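Local coordinates for protein toll (Drosophila melanogaster, PDB 4LXR) that serves as the receptor for cleaved spaetzle C-106, switching on Toll signalling in dorsal-ventral patterning and antifungal immunity, at residues F130-R133 against R134-I138; L425-P428 against L429-M433. All blocks are in the same frame, centred on the assembly; numbering follows the deposited sequence.

Contact 1. Residues F130-R133 against R134-I138; sequences FTTR and RLTHI. With NAG (2-acetamido-2-deoxy-beta-D-glucopyranose), chain I.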
ATOM      1  N   PHE A 130     -38.765  -6.876   9.226  1.00 14.57           N
ATOM      2  CA  PHE A 130     -39.018  -6.518  10.612  1.00 14.89           C
ATOM      3  C   PHE A 130     -37.800  -6.905  11.431  1.00 15.09           C
ATOM      4  O   PHE A 130     -37.355  -8.062  11.406  1.00 17.91           O
ATOM      5  CB  PHE A 130     -40.258  -7.256  11.150  1.00 15.08           C
ATOM      6  CG  PHE A 130     -40.554  -6.968  12.594  1.00 16.07           C
ATOM      7  CD1 PHE A 130     -40.712  -5.653  13.038  1.00 15.98           C
ATOM      8  CD2 PHE A 130     -40.691  -7.999  13.502  1.00 18.60           C
ATOM      9  CE1 PHE A 130     -40.986  -5.368  14.374  1.00 18.72           C
ATOM     10  CE2 PHE A 130     -40.971  -7.734  14.858  1.00 23.52           C
ATOM     11  CZ  PHE A 130     -41.121  -6.417  15.295  1.00 20.59           C
ATOM     12  N   THR A 131     -37.288  -5.960  12.205  1.00 15.05           N
ATOM     13  CA  THR A 131     -36.010  -6.173  12.871  1.00 15.00           C
ATOM     14  C   THR A 131     -36.058  -5.546  14.244  1.00 17.70           C
ATOM     15  O   THR A 131     -36.433  -4.374  14.385  1.00 21.43           O
ATOM     16  CB  THR A 131     -34.875  -5.533  12.045  1.00 23.74           C
ATOM     17  OG1 THR A 131     -34.705  -6.270  10.822  1.00 23.12           O
ATOM     18  CG2 THR A 131     -33.558  -5.508  12.822  1.00 19.36           C
ATOM     19  N   THR A 132     -35.687  -6.313  15.260  1.00 15.78           N
ATOM     20  CA  THR A 132     -35.705  -5.791  16.624  1.00 18.91           C
ATOM     21  C   THR A 132     -34.760  -6.599  17.492  1.00 25.65           C
ATOM     22  O   THR A 132     -34.515  -7.765  17.211  1.00 24.44           O
ATOM     23  CB  THR A 132     -37.127  -5.830  17.252  1.00 23.31           C
ATOM     24  OG1 THR A 132     -37.090  -5.228  18.554  1.00 21.34           O
ATOM     25  CG2 THR A 132     -37.645  -7.275  17.390  1.00 16.78           C
ATOM     26  N   ARG A 133     -34.241  -5.977  18.547  1.00 29.56           N
ATOM     27  CA  ARG A 133     -33.467  -6.687  19.568  1.00 25.95           C
ATOM     28  C   ARG A 133     -34.202  -6.788  20.909  1.00 26.96           C
ATOM     29  O   ARG A 133     -33.648  -7.279  21.907  1.00 24.13           O
ATOM     30  CB  ARG A 133     -32.072  -6.050  19.710  1.00 23.89           C
ATOM     31  CG  ARG A 133     -31.319  -6.182  18.374  1.00 29.32           C
ATOM     32  CD  ARG A 133     -30.082  -5.363  18.285  1.00 45.94           C
ATOM     33  NE  ARG A 133     -30.364  -3.941  18.156  1.00 46.57           N
ATOM     34  CZ  ARG A 133     -29.449  -3.053  17.787  1.00 43.09           C
ATOM     35  NH1 ARG A 133     -28.224  -3.463  17.504  1.00 37.11           N
ATOM     36  NH2 ARG A 133     -29.753  -1.767  17.707  1.00 40.98           N
ATOM     37  N   ARG A 134     -35.445  -6.323  20.932  1.00 18.91           N
ATOM     38  CA  ARG A 134     -36.287  -6.489  22.109  1.00 23.11           C
ATOM     39  C   ARG A 134     -36.713  -7.954  22.215  1.00 24.84           C
ATOM     40  O   ARG A 134     -36.890  -8.616  21.195  1.00 24.04           O
ATOM     41  CB  ARG A 134     -37.546  -5.649  21.988  1.00 24.19           C
ATOM     42  CG  ARG A 134     -37.355  -4.164  22.137  1.00 28.08           C
ATOM     43  CD  ARG A 134     -37.499  -3.712  23.595  1.00 30.16           C
ATOM     44  NE  ARG A 134     -36.399  -4.191  24.430  1.00 25.88           N
ATOM     45  CZ  ARG A 134     -35.158  -3.727  24.360  1.00 27.79           C
ATOM     46  NH1 ARG A 134     -34.858  -2.784  23.471  1.00 27.07           N
ATOM     47  NH2 ARG A 134     -34.209  -4.222  25.153  1.00 27.80           N
ATOM     48  N   LEU A 135     -36.846  -8.465  23.438  1.00 23.09           N
ATOM     49  CA  LEU A 135     -37.554  -9.730  23.637  1.00 24.06           C
ATOM     50  C   LEU A 135     -38.965  -9.503  23.105  1.00 25.03           C
ATOM     51  O   LEU A 135     -39.659  -8.583  23.522  1.00 30.46           O
ATOM     52  CB  LEU A 135     -37.580 -10.131  25.115  1.00 24.41           C
ATOM     53  CG  LEU A 135     -38.513 -11.313  25.480  1.00 30.61           C
ATOM     54  CD1 LEU A 135     -38.131 -12.599  24.752  1.00 21.56           C
ATOM     55  CD2 LEU A 135     -38.505 -11.539  26.973  1.00 23.56           C
ATOM     56  N   THR A 136     -39.377 -10.321  22.152  1.00 23.96           N
ATOM     57  CA  THR A 136     -40.631 -10.090  21.462  1.00 24.06           C
ATOM     58  C   THR A 136     -41.177 -11.412  20.905  1.00 26.28           C
ATOM     59  O   THR A 136     -40.467 -12.431  20.834  1.00 22.01           O
ATOM     60  CB  THR A 136     -40.426  -9.074  20.294  1.00 19.86           C
ATOM     61  OG1 THR A 136     -41.656  -8.411  20.006  1.00 21.23           O
ATOM     62  CG2 THR A 136     -39.917  -9.771  19.044  1.00 17.64           C
ATOM     63  N   HIS A 137     -42.441 -11.393  20.508  1.00 21.87           N
ATOM     64  CA  HIS A 137     -43.062 -12.585  19.947  1.00 25.19           C
ATOM     65  C   HIS A 137     -43.742 -12.223  18.662  1.00 19.64           C
ATOM     66  O   HIS A 137     -44.551 -11.290  18.632  1.00 26.35           O
ATOM     67  CB  HIS A 137     -44.119 -13.169  20.889  1.00 27.97           C
ATOM     68  CG  HIS A 137     -44.781 -14.398  20.341  1.00 38.42           C
ATOM     69  ND1 HIS A 137     -46.068 -14.394  19.840  1.00 42.85           N
ATOM     70  CD2 HIS A 137     -44.319 -15.662  20.182  1.00 36.07           C
ATOM     71  CE1 HIS A 137     -46.380 -15.610  19.424  1.00 38.21           C
ATOM     72  NE2 HIS A 137     -45.335 -16.397  19.617  1.00 33.75           N
ATOM     73  N   ILE A 138     -43.410 -12.935  17.593  1.00 17.54           N
ATOM     74  CA  ILE A 138     -44.118 -12.724  16.322  1.00 21.26           C
ATOM     75  C   ILE A 138     -45.261 -13.745  16.166  1.00 19.85           C
ATOM     76  O   ILE A 138     -45.011 -14.949  16.180  1.00 21.54           O
ATOM     77  CB  ILE A 138     -43.158 -12.812  15.149  1.00 20.79           C
ATOM     78  CG1 ILE A 138     -42.071 -11.721  15.297  1.00 21.59           C
ATOM     79  CG2 ILE A 138     -43.899 -12.657  13.806  1.00 16.20           C
ATOM     80  CD1 ILE A 138     -41.003 -11.886  14.312  1.00 19.92           C
TER
HETATM   81  C1  NAG I2012     -45.512 -10.777  23.394  1.00 53.06           C
HETATM   82  C2  NAG I2012     -45.566 -10.059  24.750  1.00 55.19           C
HETATM   83  C3  NAG I2012     -45.151 -11.003  25.889  1.00 63.57           C
HETATM   84  C4  NAG I2012     -45.867 -12.347  25.809  1.00 63.70           C
HETATM   85  C5  NAG I2012     -45.741 -12.936  24.411  1.00 61.25           C
HETATM   86  C6  NAG I2012     -46.512 -14.228  24.244  1.00 64.29           C
HETATM   87  C7  NAG I2012     -45.125  -7.641  24.919  1.00 58.08           C
HETATM   88  C8  NAG I2012     -46.591  -7.480  25.201  1.00 57.26           C
HETATM   89  N2  NAG I2012     -44.698  -8.893  24.725  1.00 57.35           N
HETATM   90  O3  NAG I2012     -45.442 -10.383  27.138  1.00 60.41           O
HETATM   91  O4  NAG I2012     -45.291 -13.261  26.736  1.00 61.69           O
HETATM   92  O5  NAG I2012     -46.266 -12.000  23.459  1.00 63.98           O
HETATM   93  O6  NAG I2012     -47.633 -14.083  23.380  1.00 67.02           O
HETATM   94  O7  NAG I2012     -44.359  -6.682  24.875  1.00 52.86           O
HETATM   95  O   HOH W   1     -35.124  -9.741  19.214  1.00 18.89           O
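Thr132 and Arg134 meet where a strand of the leucine-rich-repeat solenoid ends and the chain turns into its loop: the backbone N of Arg134 donates to Thr132 OG1 over 3.1 Å, with a fairly straight angle of 162° at the hydrogen. The hydroxyl also hydrogen-bonds the carbonyl of Ser107 in the preceding coil, so a single small group ties this turn both to itself and to its neighbour. The torsion sets up this division of labour: with OG1 trans to the backbone N (chi1 -176°), the hydroxyl faces the Arg134 amide, while CG2 is left to meet Thr136 CG2 at 3.8 Å. Threonine suits the place because it offers a polar and an apolar branch from one carbon. A valine here would probably leave the Arg134 amide and the Ser107 carbonyl without this shared partner.

Deeper in the coil, Ile138 brings its CD1 to the edge of the Phe130 ring, close to the ring plane, 4.0 Å from Phe130 CD2. Phe130 also packs on Leu154 of the next strand and Phe105 of the previous one, and Ile138 on Ile158, so the turn joins the stacked hydrophobic interior of the solenoid.

The arginines work at the surface. Arg133 forms a salt bridge with Asp108, and its NH2 has a weak, long ion pair with Glu48 of the spaetzle C-106 chain, which places the turn beside the bound ligand. Arg134 folds its chain back, so that its guanidinium has the Arg133 carbonyl over one face, and NH1 bonds the Asp108 carbonyl. A water lies 2.9 Å from Thr132 O and equally far from Arg134 O.

Contact 2. Residues L425-P428 against L429-M433; sequences LQQP and LLDIM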
ATOM      1  N   LEU A 425      20.064 -15.792  -7.400  1.00 43.53           N
ATOM      2  CA  LEU A 425      20.366 -16.106  -8.804  1.00 50.34           C
ATOM      3  C   LEU A 425      21.787 -16.632  -9.025  1.00 67.49           C
ATOM      4  O   LEU A 425      22.279 -16.658 -10.154  1.00 70.08           O
ATOM      5  CB  LEU A 425      20.059 -14.926  -9.729  1.00 45.51           C
ATOM      6  CG  LEU A 425      18.601 -14.463  -9.788  1.00 48.02           C
ATOM      7  CD1 LEU A 425      18.450 -13.367 -10.835  1.00 53.46           C
ATOM      8  CD2 LEU A 425      17.649 -15.631 -10.082  1.00 37.98           C
ATOM      9  N   GLN A 426      22.427 -17.044  -7.931  1.00 78.73           N
ATOM     10  CA  GLN A 426      23.656 -17.839  -7.953  1.00 76.71           C
ATOM     11  C   GLN A 426      24.737 -17.238  -8.837  1.00 67.17           C
ATOM     12  O   GLN A 426      25.267 -17.910  -9.715  1.00 70.73           O
ATOM     13  CB  GLN A 426      23.334 -19.277  -8.388  1.00 78.77           C
ATOM     14  CG  GLN A 426      22.020 -19.805  -7.791  1.00 84.07           C
ATOM     15  CD  GLN A 426      21.885 -21.314  -7.873  1.00 84.81           C
ATOM     16  OE1 GLN A 426      22.805 -22.053  -7.520  1.00 88.98           O
ATOM     17  NE2 GLN A 426      20.734 -21.779  -8.340  1.00 78.72           N
ATOM     18  N   GLN A 427      25.068 -15.978  -8.585  1.00 55.98           N
ATOM     19  CA  GLN A 427      25.920 -15.224  -9.490  1.00 53.55           C
ATOM     20  C   GLN A 427      27.353 -14.975  -8.990  1.00 57.17           C
ATOM     21  O   GLN A 427      27.547 -14.352  -7.949  1.00 64.37           O
ATOM     22  CB  GLN A 427      25.248 -13.898  -9.816  1.00 59.98           C
ATOM     23  CG  GLN A 427      25.964 -13.119 -10.892  1.00 66.27           C
ATOM     24  CD  GLN A 427      26.021 -13.860 -12.209  1.00 60.74           C
ATOM     25  OE1 GLN A 427      24.996 -14.278 -12.743  1.00 61.25           O
ATOM     26  NE2 GLN A 427      27.222 -14.026 -12.740  1.00 67.49           N
ATOM     27  N   PRO A 428      28.359 -15.460  -9.743  1.00 59.22           N
ATOM     28  CA  PRO A 428      29.780 -15.284  -9.406  1.00 65.21           C
ATOM     29  C   PRO A 428      30.279 -13.846  -9.570  1.00 72.03           C
ATOM     30  O   PRO A 428      29.974 -13.183 -10.561  1.00 72.09           O
ATOM     31  CB  PRO A 428      30.496 -16.217 -10.391  1.00 59.65           C
ATOM     32  CG  PRO A 428      29.546 -16.378 -11.515  1.00 59.63           C
ATOM     33  CD  PRO A 428      28.187 -16.374 -10.885  1.00 56.60           C
ATOM     34  N   LEU A 429      31.066 -13.393  -8.598  1.00 71.77           N
ATOM     35  CA  LEU A 429      31.430 -11.985  -8.459  1.00 67.33           C
ATOM     36  C   LEU A 429      32.250 -11.455  -9.619  1.00 64.82           C
ATOM     37  O   LEU A 429      32.086 -10.309 -10.037  1.00 64.87           O
ATOM     38  CB  LEU A 429      32.194 -11.764  -7.148  1.00 68.65           C
ATOM     39  CG  LEU A 429      31.403 -11.315  -5.914  1.00 68.59           C
ATOM     40  CD1 LEU A 429      30.129 -12.138  -5.702  1.00 61.89           C
ATOM     41  CD2 LEU A 429      32.303 -11.385  -4.685  1.00 68.02           C
ATOM     42  N   LEU A 430      33.142 -12.291 -10.133  1.00 59.14           N
ATOM     43  CA  LEU A 430      34.012 -11.874 -11.215  1.00 50.35           C
ATOM     44  C   LEU A 430      33.261 -11.704 -12.534  1.00 49.70           C
ATOM     45  O   LEU A 430      33.557 -10.793 -13.304  1.00 55.08           O
ATOM     46  CB  LEU A 430      35.176 -12.842 -11.367  1.00 53.13           C
ATOM     47  CG  LEU A 430      36.305 -12.266 -12.204  1.00 58.68           C
ATOM     48  CD1 LEU A 430      36.754 -10.934 -11.627  1.00 63.88           C
ATOM     49  CD2 LEU A 430      37.454 -13.230 -12.251  1.00 60.76           C
ATOM     50  N   ASP A 431      32.302 -12.585 -12.800  1.00 47.49           N
ATOM     51  CA  ASP A 431      31.419 -12.426 -13.953  1.00 54.80           C
ATOM     52  C   ASP A 431      30.775 -11.041 -13.969  1.00 53.78           C
ATOM     53  O   ASP A 431      30.695 -10.402 -15.018  1.00 51.00           O
ATOM     54  CB  ASP A 431      30.333 -13.502 -13.963  1.00 60.40           C
ATOM     55  CG  ASP A 431      30.822 -14.819 -14.532  1.00 72.96           C
ATOM     56  OD1 ASP A 431      31.531 -15.553 -13.812  1.00 80.36           O
ATOM     57  OD2 ASP A 431      30.506 -15.116 -15.707  1.00 75.08           O
ATOM     58  N   ILE A 432      30.333 -10.586 -12.797  1.00 47.38           N
ATOM     59  CA  ILE A 432      29.752  -9.249 -12.646  1.00 48.09           C
ATOM     60  C   ILE A 432      30.754  -8.125 -12.942  1.00 47.60           C
ATOM     61  O   ILE A 432      30.494  -7.276 -13.787  1.00 52.52           O
ATOM     62  CB  ILE A 432      29.145  -9.044 -11.235  1.00 64.52           C
ATOM     63  CG1 ILE A 432      27.968  -9.998 -11.018  1.00 57.12           C
ATOM     64  CG2 ILE A 432      28.706  -7.602 -11.037  1.00 64.67           C
ATOM     65  CD1 ILE A 432      27.161 -10.228 -12.275  1.00 54.82           C
ATOM     66  N   MET A 433      31.887  -8.133 -12.241  1.00 47.67           N
ATOM     67  CA  MET A 433      32.959  -7.162 -12.452  1.00 58.25           C
ATOM     68  C   MET A 433      33.396  -7.083 -13.908  1.00 61.16           C
ATOM     69  O   MET A 433      33.629  -5.998 -14.437  1.00 64.50           O
ATOM     70  CB  MET A 433      34.183  -7.522 -11.612  1.00 65.47           C
ATOM     71  CG  MET A 433      34.047  -7.297 -10.121  1.00 70.94           C
ATOM     72  SD  MET A 433      35.640  -7.542  -9.297  1.00116.68           S
ATOM     73  CE  MET A 433      35.227  -7.079  -7.618  1.00104.00           C
TER
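Pro428 O accepts the amide of Ile432 across the first turn of a short helix, in a weak hydrogen bond of 3.4 Å with an angle of 157° at the hydrogen. Within the leucine-rich-repeat solenoid this helix, 429-433, belongs to LRR 12 and lies in the return part of the coil, after strand 415-417. Pro428 holds the N-cap position. Proline fits there because its ring restrains the backbone before the helix, and its lack of an amide hydrogen spoils none of the helix's own i to i+4 bonds, because an N-cap amide takes no part in them. The helix continues with a firmer bond, Met433 N to Leu429 O at 3.1 Å.

Asp431 stands in the first turn and crosses the proline obliquely, its OD1 only 3.1 Å from Pro428 CG, a close carboxylate-to-methylene approach. A negative charge near a helix N-terminus is probably favoured by the helix dipole. Since proline has neither an amide hydrogen nor a polar side chain, the reciprocal bonds of a capping box cannot form.

Gln427, one residue before the cap, reaches forward to Ile432, the two occupying the places of a hydrophobic staple, with the glutamine contributing methylene carbon. Its CG swings away from its own backbone N (chi1 -172°) and the chain then bends at chi2, which brings the amide across Asp431 at about a right angle. Ile438, from the loop after the helix, also touches Gln427, while Tyr462 touches Gln427 and Phe460 packs on Ile432 from the coil that follows. Gln427 NE2 comes to 3.4 Å from Asp431 CB, the amide and carboxylate planes lying 61° apart, while Ile432 CD1 rests 3.4 Å from Gln427 CG.

In the fold
Both contacts are local turns of the same solenoid, but they hold different elements, with centres about 73 Å apart and on opposite sides of the chain's centre. Contact 1 closes the end of strand 127-131, and two of its touching residues, Phe130 and Thr132, are buried, and the phenylalanine faces the solenoid interior below a polar turn. Contact 2 starts helix 429-433 at the surface, where none of the touching residues is fully buried; methylene and methyl groups pack there beside a carboxylate. Their polar chemistry differs accordingly: a side-chain hydroxyl ties the turn of contact 1 with a sound bond, whereas in contact 2 a backbone carbonyl takes only a weak one. Contact 1 alone has spaetzle within reach.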